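Local structure of polyketide synthase (Lyngbya majuscula 19L, 3QIT) at residues F11-C17 with F62-S68; P27-C31 with V88-P93; A106-T110 with L123-L128. The protein acts as the decarboxylating thioesterase of curacin A biosynthesis, forming the terminal alkene, probably after releasing the chain by thioester hydrolysis. One frame throughout, in Å; residues are numbered along the deposited sequence.

Interaction 1: residues F11-C17 with F62-S68; sequences FGGNQIC and FGHGRSS
Ser67 and Ser68 of the 62-68 loop hold the start of strand 14-21 at Gln15 and Cys17. Ser68 OG accepts the amide of Gln15 at 2.7 Å from N to OG, somewhat bent at 153°. Ser68 N answers with a nearly straight bond to Gln15 O, 2.9 Å long and lying in the carbonyl plane, so that Ser68 grips one residue by both its backbone polar groups. Ser67 takes the next available N-H: its OG receives Cys17 N at 2.9 Å, again almost linear. In both serines OG sits beside its own backbone N, anti to the carbonyl carbon (chi1 -75° in Ser67, -63° in Ser68), which turns each hydroxyl onto the strand; Ser67 OG is also bonded to Asp60 O.

The apolar half of the contact gathers round Phe62. Its ring end reaches the hairpin, where CZ lies 3.6 Å from Ile16 CG1 and CE1 lies 3.5 Å from Asn14 CB. Phe11 meets the same ring edge to edge, its CD2 being 3.8 Å from Phe62 CZ. Were Phe62 an alanine, the ring end that Phe11, Asn14 and Ile16 share would be gone, and a gap would probably open between them, leaving their side chains less firmly fixed.

The type I' turn from Phe11 to Asn14, with Gly12 and Gly13 at positive phi, reverses the chain between strands 5-11 and 14-21 and brings Phe11 and Asn14 to the same loop. In the partner segment, a type II' turn from His64 to Ser67 shapes the loop that follows strand 55-59. Helix 78-91 packs on Phe11, Ile16 and Phe62, and Met72 of the second subunit rests on Phe11, Asn14 and Phe62, placing this end of the hairpin at the contact between subunits.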
loop_
_atom_site.group_PDB
_atom_site.type_symbol
_atom_site.label_atom_id
_atom_site.label_comp_id
_atom_site.label_asym_id
_atom_site.label_seq_id
_atom_site.Cartn_x
_atom_site.Cartn_y
_atom_site.Cartn_z
ATOM N N PHE B 11 -4.355 -4.867 15.387
ATOM C CA PHE B 11 -3.184 -4.802 14.510
ATOM C C PHE B 11 -3.263 -3.502 13.751
ATOM O O PHE B 11 -4.250 -3.248 13.064
ATOM C CB PHE B 11 -3.165 -5.982 13.515
ATOM C CG PHE B 11 -2.005 -5.938 12.554
ATOM C CD1 PHE B 11 -0.705 -5.958 13.034
ATOM C CD2 PHE B 11 -2.215 -5.883 11.179
ATOM C CE1 PHE B 11 0.396 -5.908 12.154
ATOM C CE2 PHE B 11 -1.104 -5.841 10.276
ATOM C CZ PHE B 11 0.179 -5.855 10.775
ATOM N N GLY B 12 -2.200 -2.704 13.856
ATOM C CA GLY B 12 -2.061 -1.473 13.064
ATOM C C GLY B 12 -3.178 -0.463 13.294
ATOM O O GLY B 12 -3.514 0.303 12.398
ATOM N N GLY B 13 -3.780 -0.480 14.482
ATOM C CA GLY B 13 -4.877 0.429 14.780
ATOM C C GLY B 13 -6.220 -0.091 14.319
ATOM O O GLY B 13 -7.214 0.623 14.367
ATOM N N ASN B 14 -6.255 -1.352 13.894
ATOM C CA ASN B 14 -7.471 -1.936 13.337
ATOM C C ASN B 14 -7.774 -3.228 14.078
ATOM O O ASN B 14 -7.006 -3.634 14.939
ATOM C CB ASN B 14 -7.254 -2.227 11.865
ATOM C CG ASN B 14 -7.133 -0.970 11.047
ATOM O OD1 ASN B 14 -8.110 -0.279 10.846
ATOM N ND2 ASN B 14 -5.931 -0.681 10.556
ATOM N N GLN B 15 -8.898 -3.856 13.755
ATOM C CA GLN B 15 -9.272 -5.099 14.464
ATOM C C GLN B 15 -9.377 -6.226 13.469
ATOM O O GLN B 15 -10.052 -6.106 12.438
ATOM C CB GLN B 15 -10.608 -4.887 15.176
ATOM C CG GLN B 15 -10.536 -3.816 16.275
ATOM C CD GLN B 15 -9.762 -4.295 17.485
ATOM O OE1 GLN B 15 -9.793 -5.475 17.812
ATOM N NE2 GLN B 15 -9.055 -3.375 18.158
ATOM N N ILE B 16 -8.721 -7.339 13.783
ATOM C CA ILE B 16 -8.832 -8.539 12.946
ATOM C C ILE B 16 -9.810 -9.489 13.637
ATOM O O ILE B 16 -9.575 -9.874 14.762
ATOM C CB ILE B 16 -7.472 -9.252 12.845
ATOM C CG1 ILE B 16 -6.433 -8.338 12.170
ATOM C CG2 ILE B 16 -7.619 -10.583 12.034
ATOM C CD1 ILE B 16 -4.994 -8.876 12.301
ATOM N N CYS B 17 -10.852 -9.921 12.934
ATOM C CA CYS B 17 -11.746 -10.949 13.486
ATOM C C CYS B 17 -11.199 -12.329 13.131
ATOM O O CYS B 17 -10.985 -12.624 11.944
ATOM C CB CYS B 17 -13.155 -10.824 12.887
ATOM S SG CYS B 17 -14.283 -12.068 13.656
ATOM N N PHE B 62 -8.892 -7.755 6.169
ATOM C CA PHE B 62 -9.382 -6.381 6.423
ATOM C C PHE B 62 -10.382 -5.976 5.352
ATOM O O PHE B 62 -10.253 -6.365 4.182
ATOM C CB PHE B 62 -8.243 -5.356 6.467
ATOM C CG PHE B 62 -7.429 -5.388 7.754
ATOM C CD1 PHE B 62 -8.048 -5.306 9.001
ATOM C CD2 PHE B 62 -6.051 -5.469 7.691
ATOM C CE1 PHE B 62 -7.257 -5.344 10.209
ATOM C CE2 PHE B 62 -5.269 -5.488 8.858
ATOM C CZ PHE B 62 -5.876 -5.429 10.117
ATOM N N GLY B 63 -11.412 -5.248 5.773
ATOM C CA GLY B 63 -12.509 -4.871 4.885
ATOM C C GLY B 63 -13.550 -5.950 4.603
ATOM O O GLY B 63 -14.524 -5.688 3.908
ATOM N N HIS B 64 -13.346 -7.159 5.132
ATOM C CA HIS B 64 -14.240 -8.298 4.872
ATOM C C HIS B 64 -14.831 -8.757 6.195
ATOM O O HIS B 64 -14.249 -8.534 7.257
ATOM C CB HIS B 64 -13.447 -9.491 4.319
ATOM C CG HIS B 64 -12.886 -9.274 2.941
ATOM N ND1 HIS B 64 -11.821 -8.436 2.680
ATOM C CD2 HIS B 64 -13.235 -9.822 1.756
ATOM C CE1 HIS B 64 -11.539 -8.472 1.386
ATOM N NE2 HIS B 64 -12.393 -9.295 0.798
ATOM N N GLY B 65 -15.994 -9.390 6.135
ATOM C CA GLY B 65 -16.575 -10.056 7.319
ATOM C C GLY B 65 -16.752 -9.078 8.465
ATOM O O GLY B 65 -17.314 -8.003 8.278
ATOM N N ARG B 66 -16.207 -9.420 9.625
ATOM C CA ARG B 66 -16.232 -8.527 10.797
ATOM C C ARG B 66 -14.911 -7.832 11.128
ATOM O O ARG B 66 -14.810 -7.144 12.153
ATOM C CB ARG B 66 -16.746 -9.315 12.029
ATOM C CG ARG B 66 -18.191 -9.811 11.912
ATOM C CD ARG B 66 -19.182 -8.667 12.119
ATOM N NE ARG B 66 -20.563 -9.032 11.789
ATOM C CZ ARG B 66 -21.425 -9.618 12.619
ATOM N NH1 ARG B 66 -21.058 -9.972 13.853
ATOM N NH2 ARG B 66 -22.664 -9.842 12.218
ATOM N N SER B 67 -13.899 -7.959 10.253
ATOM C CA SER B 67 -12.670 -7.207 10.465
ATOM C C SER B 67 -12.867 -5.721 10.111
ATOM O O SER B 67 -13.775 -5.370 9.344
ATOM C CB SER B 67 -11.490 -7.765 9.655
ATOM O OG SER B 67 -11.015 -8.962 10.239
ATOM N N SER B 68 -12.025 -4.864 10.689
ATOM C CA SER B 68 -12.092 -3.413 10.413
ATOM C C SER B 68 -12.029 -3.082 8.946
ATOM O O SER B 68 -11.355 -3.762 8.162
ATOM C CB SER B 68 -10.908 -2.685 11.072
ATOM O OG SER B 68 -10.981 -2.839 12.440
#

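Interaction 2: residues P27-C31 with V88-P93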
loop_
_atom_site.group_PDB
_atom_site.type_symbol
_atom_site.label_atom_id
_atom_site.label_comp_id
_atom_site.label_asym_id
_atom_site.label_seq_id
_atom_site.Cartn_x
_atom_site.Cartn_y
_atom_site.Cartn_z
ATOM N N PRO B 27 -4.274 -29.043 17.138
ATOM C CA PRO B 27 -3.419 -28.552 16.048
ATOM C C PRO B 27 -4.201 -27.664 15.102
ATOM O O PRO B 27 -5.370 -27.935 14.829
ATOM C CB PRO B 27 -2.986 -29.832 15.309
ATOM C CG PRO B 27 -3.174 -30.931 16.283
ATOM C CD PRO B 27 -4.196 -30.508 17.294
ATOM N N VAL B 28 -3.536 -26.632 14.586
ATOM C CA VAL B 28 -4.224 -25.576 13.840
ATOM C C VAL B 28 -4.308 -25.853 12.341
ATOM O O VAL B 28 -3.325 -26.248 11.710
ATOM C CB VAL B 28 -3.548 -24.203 14.087
ATOM C CG1 VAL B 28 -4.120 -23.124 13.108
ATOM C CG2 VAL B 28 -3.711 -23.783 15.557
ATOM N N VAL B 29 -5.486 -25.595 11.776
ATOM C CA VAL B 29 -5.645 -25.440 10.331
ATOM C C VAL B 29 -5.990 -23.974 10.103
ATOM O O VAL B 29 -7.035 -23.507 10.547
ATOM C CB VAL B 29 -6.755 -26.330 9.754
ATOM C CG1 VAL B 29 -6.878 -26.185 8.219
ATOM C CG2 VAL B 29 -6.469 -27.825 10.077
ATOM N N LEU B 30 -5.096 -23.268 9.431
ATOM C CA LEU B 30 -5.300 -21.844 9.158
ATOM C C LEU B 30 -5.825 -21.707 7.716
ATOM O O LEU B 30 -5.158 -22.126 6.773
ATOM C CB LEU B 30 -3.992 -21.079 9.363
ATOM C CG LEU B 30 -3.973 -19.582 8.975
ATOM C CD1 LEU B 30 -4.998 -18.824 9.810
ATOM C CD2 LEU B 30 -2.587 -19.039 9.248
ATOM N N CYS B 31 -7.010 -21.108 7.559
ATOM C CA CYS B 31 -7.709 -21.020 6.261
ATOM C C CYS B 31 -7.848 -19.540 5.861
ATOM O O CYS B 31 -8.327 -18.727 6.654
ATOM C CB CYS B 31 -9.123 -21.579 6.359
ATOM S SG CYS B 31 -9.161 -23.323 6.901
ATOM N N VAL B 88 -1.403 -12.797 12.298
ATOM C CA VAL B 88 -2.251 -13.885 12.786
ATOM C C VAL B 88 -1.392 -15.108 13.138
ATOM O O VAL B 88 -1.575 -15.719 14.199
ATOM C CB VAL B 88 -3.327 -14.292 11.736
ATOM C CG1 VAL B 88 -4.052 -15.545 12.212
ATOM C CG2 VAL B 88 -4.346 -13.149 11.525
ATOM N N ILE B 89 -0.434 -15.431 12.276
ATOM C CA ILE B 89 0.473 -16.565 12.551
ATOM C C ILE B 89 1.259 -16.348 13.837
ATOM O O ILE B 89 1.404 -17.277 14.659
ATOM C CB ILE B 89 1.401 -16.848 11.374
ATOM C CG1 ILE B 89 0.575 -17.404 10.222
ATOM C CG2 ILE B 89 2.489 -17.895 11.767
ATOM C CD1 ILE B 89 1.257 -17.325 8.869
ATOM N N GLN B 90 1.737 -15.121 14.038
ATOM C CA GLN B 90 2.482 -14.794 15.253
ATOM C C GLN B 90 1.633 -15.006 16.504
ATOM O O GLN B 90 2.161 -15.257 17.588
ATOM C CB GLN B 90 3.040 -13.355 15.233
ATOM C CG GLN B 90 3.920 -12.960 14.027
ATOM C CD GLN B 90 4.929 -14.018 13.579
ATOM O OE1 GLN B 90 5.794 -14.445 14.354
ATOM N NE2 GLN B 90 4.839 -14.420 12.305
ATOM N N GLU B 91 0.318 -14.928 16.349
ATOM C CA GLU B 91 -0.614 -15.090 17.459
ATOM C C GLU B 91 -0.908 -16.566 17.763
ATOM O O GLU B 91 -1.341 -16.899 18.866
ATOM C CB GLU B 91 -1.909 -14.313 17.180
ATOM C CG GLU B 91 -2.825 -14.089 18.388
ATOM C CD GLU B 91 -2.284 -13.095 19.415
ATOM O OE1 GLU B 91 -1.204 -12.492 19.204
ATOM O OE2 GLU B 91 -2.956 -12.931 20.457
ATOM N N LEU B 92 -0.677 -17.439 16.784
ATOM C CA LEU B 92 -0.974 -18.865 16.925
ATOM C C LEU B 92 0.182 -19.586 17.603
ATOM O O LEU B 92 1.279 -19.020 17.711
ATOM C CB LEU B 92 -1.306 -19.488 15.547
ATOM C CG LEU B 92 -2.548 -18.882 14.879
ATOM C CD1 LEU B 92 -2.734 -19.431 13.450
ATOM C CD2 LEU B 92 -3.818 -19.105 15.720
ATOM N N PRO B 93 -0.062 -20.814 18.098
ATOM C CA PRO B 93 1.009 -21.587 18.738
ATOM C C PRO B 93 2.213 -21.765 17.826
ATOM O O PRO B 93 2.070 -21.769 16.599
ATOM C CB PRO B 93 0.348 -22.936 19.010
ATOM C CG PRO B 93 -1.083 -22.594 19.241
ATOM C CD PRO B 93 -1.372 -21.479 18.247
#
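Strand 28-31 and the end of helix 78-91 keep their backbones well apart, the nearest CA atoms being 8.1 Å from each other, Val28 to Leu92, and no hydrogen bond joins them. This is the helix-on-sheet packing of the α/β hydrolase fold, in which helices cover both faces of a mostly parallel central sheet; the strand is bonded to its neighbours 55-59 and 97-102, and its side chains alternate between the two faces. Val28 and Leu30 are the pair directed at the helix, whereas Val29 points to the other face.

Leu30 does most of the work. With CG anti to the backbone N (chi1 174°), its two methyl branches extend toward the helix and divide the partners between them: CD1 comes within 4.2 Å of Val88 CG1, and CD2 meets both Ile89 and Leu92. The Leu30 and Ile89 side chains run at about a right angle to one another, and Ile89 reaches across by its CG1 branch. The CG of Leu92, beside the backbone N, brings CD1 against both Val28 and Leu30. From Leu92 CD1 it is 4.0 Å to Val28 CG1 and 4.2 Å to Leu30 CD2.

Next in the chain comes Pro93, whose ring carbon CD approaches Val28 CG2 at the margin of the contact. The interface is thus built wholly of aliphatic carbons at ordinary van der Waals spacing, with side chains of Leu97 and Leu99 from strand 97-102 extending the same apolar layer alongside Leu92 and Leu30. Its closest approach is between Leu30 CD2 and Ile89 CG1, at 3.7 Å.

Interaction 3: residues A106-T110 with L123-L128; sequences AMLAT and LILVEL
Apolar packing dominates where Ala106, Ala109 and Thr110 meet the leucines of 123-128. The helix and strand segments run roughly antiparallel (153°) with axes 8.1 Å apart, as expected of a β-α-β unit. Small alanines on the facing side of the helix permit this approach: Ala109 CB lies 3.9 Å from Leu123 CD1 and 4.0 Å from Leu125 CD2, while Ala106 CB is 3.8 Å from Leu128 CD1. Leu128 CG stands anti to the backbone N (chi1 180°), which brings CD1 against Ala106 and, in one of two modelled conformers of Thr110, against the Thr110 methyl. In that conformer Thr110 and Leu125 cross at about a right angle.

The polar bonds lie within the helix or lead away from the contact. In the same conformer Thr110 OG1, set between its own backbone N and carbonyl carbon, donates to Met107 O at 2.7 Å and is also bonded to Tyr223 OH of helix 220-229. That rotation would leave CG2 as the branch turned to the leucines.

Just past the strand, Glu127 points away from the helix and bonds His269 ND1, consistent with the acid of a Ser-His-Glu triad whose probable nucleophile, Ser103, precedes this helix. The division of labour follows: an aliphatic seam joins the strand to the helix, while the carboxylate beyond it is directed at the presumed active site.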
loop_
_atom_site.group_PDB
_atom_site.type_symbol
_atom_site.label_atom_id
_atom_site.label_comp_id
_atom_site.label_asym_id
_atom_site.label_seq_id
_atom_site.Cartn_x
_atom_site.Cartn_y
_atom_site.Cartn_z
ATOM N N ALA B 106 -5.407 -18.352 -1.702
ATOM C CA ALA B 106 -4.350 -19.291 -2.072
ATOM C C ALA B 106 -3.093 -18.538 -2.495
ATOM O O ALA B 106 -1.981 -18.931 -2.147
ATOM C CB ALA B 106 -4.828 -20.211 -3.202
ATOM N N MET B 107 -3.269 -17.437 -3.238
ATOM C CA MET B 107 -2.138 -16.570 -3.611
ATOM C C MET B 107 -1.479 -16.041 -2.333
ATOM O O MET B 107 -0.277 -16.127 -2.185
ATOM C CB MET B 107 -2.597 -15.385 -4.491
ATOM C CG MET B 107 -1.461 -14.450 -4.900
ATOM S SD MET B 107 -1.010 -13.230 -3.630
ATOM C CE MET B 107 -2.454 -12.156 -3.574
ATOM N N LEU B 108 -2.282 -15.535 -1.397
ATOM C CA LEU B 108 -1.722 -15.033 -0.129
ATOM C C LEU B 108 -1.013 -16.123 0.669
ATOM O O LEU B 108 0.045 -15.882 1.265
ATOM C CB LEU B 108 -2.774 -14.323 0.736
ATOM C CG LEU B 108 -3.278 -13.012 0.101
ATOM C CD1 LEU B 108 -4.629 -12.608 0.758
ATOM C CD2 LEU B 108 -2.257 -11.892 0.249
ATOM N N ALA B 109 -1.605 -17.309 0.661
ATOM C CA ALA B 109 -1.021 -18.459 1.329
ATOM C C ALA B 109 0.331 -18.797 0.730
ATOM O O ALA B 109 1.264 -19.097 1.473
ATOM C CB ALA B 109 -1.960 -19.652 1.255
ATOM N N THR B 110 0.461 -18.746 -0.598
ATOM C CA THR B 110 1.774 -19.037 -1.214
ATOM C C THR B 110 2.834 -18.023 -0.782
ATOM O O THR B 110 4.001 -18.368 -0.561
ATOM C CB THR B 110 1.770 -19.124 -2.777
ATOM O OG1 THR B 110 1.451 -17.853 -3.363
ATOM C CG2 THR B 110 0.801 -20.175 -3.271
ATOM N N LEU B 123 1.028 -26.982 2.780
ATOM C CA LEU B 123 0.389 -25.866 2.105
ATOM C C LEU B 123 -0.644 -26.426 1.149
ATOM O O LEU B 123 -0.296 -27.183 0.238
ATOM C CB LEU B 123 1.445 -25.085 1.329
ATOM C CG LEU B 123 1.012 -23.850 0.564
ATOM C CD1 LEU B 123 0.460 -22.732 1.513
ATOM C CD2 LEU B 123 2.195 -23.314 -0.298
ATOM N N ILE B 124 -1.905 -26.054 1.350
ATOM C CA ILE B 124 -3.016 -26.591 0.545
ATOM C C ILE B 124 -3.596 -25.416 -0.240
ATOM O O ILE B 124 -4.176 -24.487 0.352
ATOM C CB ILE B 124 -4.092 -27.260 1.433
ATOM C CG1 ILE B 124 -3.444 -28.444 2.172
ATOM C CG2 ILE B 124 -5.255 -27.769 0.560
ATOM C CD1 ILE B 124 -4.076 -28.799 3.456
ATOM N N LEU B 125 -3.405 -25.456 -1.563
ATOM C CA LEU B 125 -3.740 -24.326 -2.433
ATOM C C LEU B 125 -4.966 -24.672 -3.249
ATOM O O LEU B 125 -4.891 -25.478 -4.168
ATOM C CB LEU B 125 -2.536 -23.982 -3.338
ATOM C CG LEU B 125 -1.284 -23.673 -2.519
ATOM C CD1 LEU B 125 -0.087 -23.501 -3.457
ATOM C CD2 LEU B 125 -1.493 -22.417 -1.655
ATOM N N VAL B 126 -6.112 -24.100 -2.870
ATOM C CA VAL B 126 -7.366 -24.451 -3.534
ATOM C C VAL B 126 -7.666 -23.400 -4.575
ATOM O O VAL B 126 -7.819 -22.218 -4.239
ATOM C CB VAL B 126 -8.538 -24.546 -2.535
ATOM C CG1 VAL B 126 -9.818 -25.033 -3.232
ATOM C CG2 VAL B 126 -8.176 -25.524 -1.418
ATOM N N GLU B 127 -7.676 -23.827 -5.839
ATOM C CA GLU B 127 -7.957 -22.934 -6.977
ATOM C C GLU B 127 -7.011 -21.741 -7.027
ATOM O O GLU B 127 -7.423 -20.564 -7.006
ATOM C CB GLU B 127 -9.428 -22.522 -6.971
ATOM C CG GLU B 127 -10.342 -23.692 -7.394
ATOM C CD GLU B 127 -10.417 -23.832 -8.897
ATOM O OE1 GLU B 127 -10.824 -22.829 -9.545
ATOM O OE2 GLU B 127 -10.061 -24.914 -9.440
ATOM N N LEU B 128 -5.726 -22.057 -7.114
ATOM C CA LEU B 128 -4.676 -21.058 -7.190
ATOM C C LEU B 128 -4.725 -20.372 -8.542
ATOM O O LEU B 128 -4.680 -21.034 -9.561
ATOM C CB LEU B 128 -3.306 -21.734 -7.000
ATOM C CG LEU B 128 -2.118 -20.774 -7.062
ATOM C CD1 LEU B 128 -1.997 -19.960 -5.754
ATOM C CD2 LEU B 128 -0.834 -21.561 -7.373
#

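From the N terminus, the 11-17 hairpin end reaches forward to 62-68, so interaction 1 closes a loop that includes strands 28-32 and 55-59. Interaction 2 starts inside that loop, at 27-31, and closes beyond it at 88-93; the two therefore cross, and they touch where Ile16 CG2 meets Val88 CG2, their centres about 17 Å apart. Interaction 3 opens only after both have closed and spans a short loop within one β-α-β unit. All three reach the same sheet: the first ties its antiparallel edge to a connecting loop, the second lays helix 78-91 on strand 28-32, and the third joins helix 104-115 to strand 120-126.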